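Local coordinates for uncharacterized protein VP0806 (Vibrio parahaemolyticus, PDB 2R5S), which is of unknown function, this tetratricopeptide-repeat part belonging to a thioredoxin domain-containing protein that as a whole may reduce protein disulfides, at residues 44-49 with 60-65. Sequence-based numbering, arbitrary orientation.
Sequences LAKADC and QELLAT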
loop_
_atom_site.group_PDB
_atom_site.type_symbol
_atom_site.label_atom_id
_atom_site.label_comp_id
_atom_site.label_asym_id
_atom_site.label_seq_id
_atom_site.Cartn_x
_atom_site.Cartn_y
_atom_site.Cartn_z
ATOM N N LEU A 44 -0.835 -17.255 -4.346
ATOM C CA LEU A 44 -0.759 -17.102 -2.893
ATOM C C LEU A 44 0.475 -16.276 -2.522
ATOM O O LEU A 44 0.357 -15.265 -1.897
ATOM C CB LEU A 44 -0.730 -18.479 -2.201
ATOM C CG LEU A 44 -2.006 -19.292 -1.929
ATOM C CD1 LEU A 44 -3.294 -18.526 -2.229
ATOM C CD2 LEU A 44 -1.987 -20.671 -2.549
ATOM N N ALA A 45 1.661 -16.729 -2.885
ATOM C CA ALA A 45 2.933 -15.932 -2.813
ATOM C C ALA A 45 2.725 -14.428 -3.071
ATOM O O ALA A 45 3.128 -13.588 -2.282
ATOM C CB ALA A 45 3.966 -16.488 -3.874
ATOM N N LYS A 46 2.122 -14.108 -4.210
ATOM C CA LYS A 46 1.949 -12.722 -4.654
ATOM C C LYS A 46 0.987 -12.009 -3.675
ATOM O O LYS A 46 1.272 -10.884 -3.216
ATOM C CB LYS A 46 1.461 -12.684 -6.122
ATOM C CG LYS A 46 1.049 -11.297 -6.604
ATOM C CD LYS A 46 0.858 -11.219 -8.156
ATOM C CE LYS A 46 0.701 -9.809 -8.689
ATOM N NZ LYS A 46 -0.064 -9.700 -10.067
ATOM N N ALA A 47 -0.075 -12.714 -3.257
ATOM C CA ALA A 47 -1.035 -12.198 -2.272
ATOM C C ALA A 47 -0.351 -11.868 -0.976
ATOM O O ALA A 47 -0.593 -10.825 -0.436
ATOM C CB ALA A 47 -2.098 -13.168 -2.039
ATOM N N ASP A 48 0.493 -12.771 -0.467
ATOM C CA ASP A 48 1.238 -12.539 0.763
ATOM C C ASP A 48 2.116 -11.316 0.568
ATOM O O ASP A 48 2.295 -10.560 1.492
ATOM C CB ASP A 48 2.094 -13.767 1.031
ATOM C CG ASP A 48 2.801 -13.715 2.318
ATOM O OD1 ASP A 48 2.336 -13.044 3.244
ATOM O OD2 ASP A 48 3.829 -14.420 2.444
ATOM N N CYS A 49 2.671 -11.122 -0.638
ATOM C CA CYS A 49 3.571 -10.014 -0.844
ATOM C C CYS A 49 2.792 -8.671 -0.844
ATOM O O CYS A 49 3.248 -7.621 -0.305
ATOM C CB CYS A 49 4.365 -10.207 -2.149
ATOM S SG CYS A 49 5.685 -11.441 -2.052
ATOM N N GLN A 60 -6.815 -8.208 -1.917
ATOM C CA GLN A 60 -8.142 -8.780 -1.799
ATOM C C GLN A 60 -8.664 -9.236 -3.177
ATOM O O GLN A 60 -9.367 -10.231 -3.316
ATOM C CB GLN A 60 -9.099 -7.712 -1.260
ATOM C CG GLN A 60 -10.523 -8.169 -1.296
ATOM C CD GLN A 60 -11.437 -7.063 -1.624
ATOM O OE1 GLN A 60 -11.793 -6.858 -2.807
ATOM N NE2 GLN A 60 -11.862 -6.326 -0.606
ATOM N N GLU A 61 -8.360 -8.453 -4.189
ATOM C CA GLU A 61 -8.850 -8.720 -5.503
ATOM C C GLU A 61 -8.066 -9.938 -6.074
ATOM O O GLU A 61 -8.631 -10.813 -6.759
ATOM C CB GLU A 61 -8.661 -7.422 -6.271
ATOM C CG GLU A 61 -8.810 -7.428 -7.765
ATOM C CD GLU A 61 -7.804 -6.434 -8.428
ATOM O OE1 GLU A 61 -7.721 -5.256 -7.979
ATOM O OE2 GLU A 61 -7.073 -6.847 -9.362
ATOM N N LEU A 62 -6.770 -10.014 -5.804
ATOM C CA LEU A 62 -6.049 -11.269 -6.111
ATOM C C LEU A 62 -6.600 -12.458 -5.357
ATOM O O LEU A 62 -6.914 -13.484 -5.967
ATOM C CB LEU A 62 -4.531 -11.232 -5.827
ATOM C CG LEU A 62 -3.803 -12.491 -6.281
ATOM C CD1 LEU A 62 -3.996 -12.678 -7.812
ATOM C CD2 LEU A 62 -2.356 -12.310 -5.960
ATOM N N LEU A 63 -6.681 -12.353 -4.048
ATOM C CA LEU A 63 -7.292 -13.478 -3.269
ATOM C C LEU A 63 -8.622 -13.997 -3.731
ATOM O O LEU A 63 -8.908 -15.137 -3.508
ATOM C CB LEU A 63 -7.398 -13.143 -1.825
ATOM C CG LEU A 63 -6.007 -13.014 -1.221
ATOM C CD1 LEU A 63 -6.175 -12.360 0.070
ATOM C CD2 LEU A 63 -5.443 -14.389 -1.046
ATOM N N ALA A 64 -9.410 -13.173 -4.410
ATOM C CA ALA A 64 -10.761 -13.532 -4.886
ATOM C C ALA A 64 -10.745 -14.419 -6.119
ATOM O O ALA A 64 -11.796 -14.931 -6.553
ATOM C CB ALA A 64 -11.541 -12.268 -5.205
ATOM N N THR A 65 -9.563 -14.580 -6.719
ATOM C CA THR A 65 -9.389 -15.479 -7.870
ATOM C C THR A 65 -8.660 -16.804 -7.467
ATOM O O THR A 65 -8.199 -17.547 -8.333
ATOM C CB THR A 65 -8.504 -14.800 -8.985
ATOM O OG1 THR A 65 -7.129 -14.745 -8.517
ATOM C CG2 THR A 65 -9.004 -13.399 -9.358
#
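With CG anti to the backbone N (chi1 -174°), L62 sends its CD2 methyl across to helix 40-52, where it meets K46 and A47, while L63, its CG turned instead anti to the carbonyl carbon (chi1 -66°), brings its own CD2 against A47. Two successive leucines thus reach one alanine by different rotations, and the small A47 side chain is consistent with the close approach of the two helices. The CA atoms of A47 and L62 are 6.4 Å apart, close enough for L62 CD2 to lie 3.6 Å from A47 N. The A47 methyl, pointing at the second helix, packs on the L63 branch, CB to CD2 3.7 Å, and more distantly on L62 CD2 at 4.0 Å. K46 contributes through its aliphatic part: its extended chain crosses L62 at about a right angle, CB, CG and CD all lying along the L62 CD2 methyl, CG closest at 3.6 Å. Beyond the interface, T65 OG1 donates to L62 O over 2.9 Å, in the carbonyl plane; the same oxygen also accepts from T65 N, and T65 OG1 is bonded in addition to K43 NZ on helix 40-52. A47 touches L78 of helix 73-88 as well, and K46 reaches L26 of helix 22-30, which places the contact beside both of these helices in this all-helical chain. Such apolar pairing of consecutive helices joined by a short turn, here 40-52 and 56-63, is characteristic of the helix-turn-helix hairpins from which tetratricopeptide-repeat domains are built.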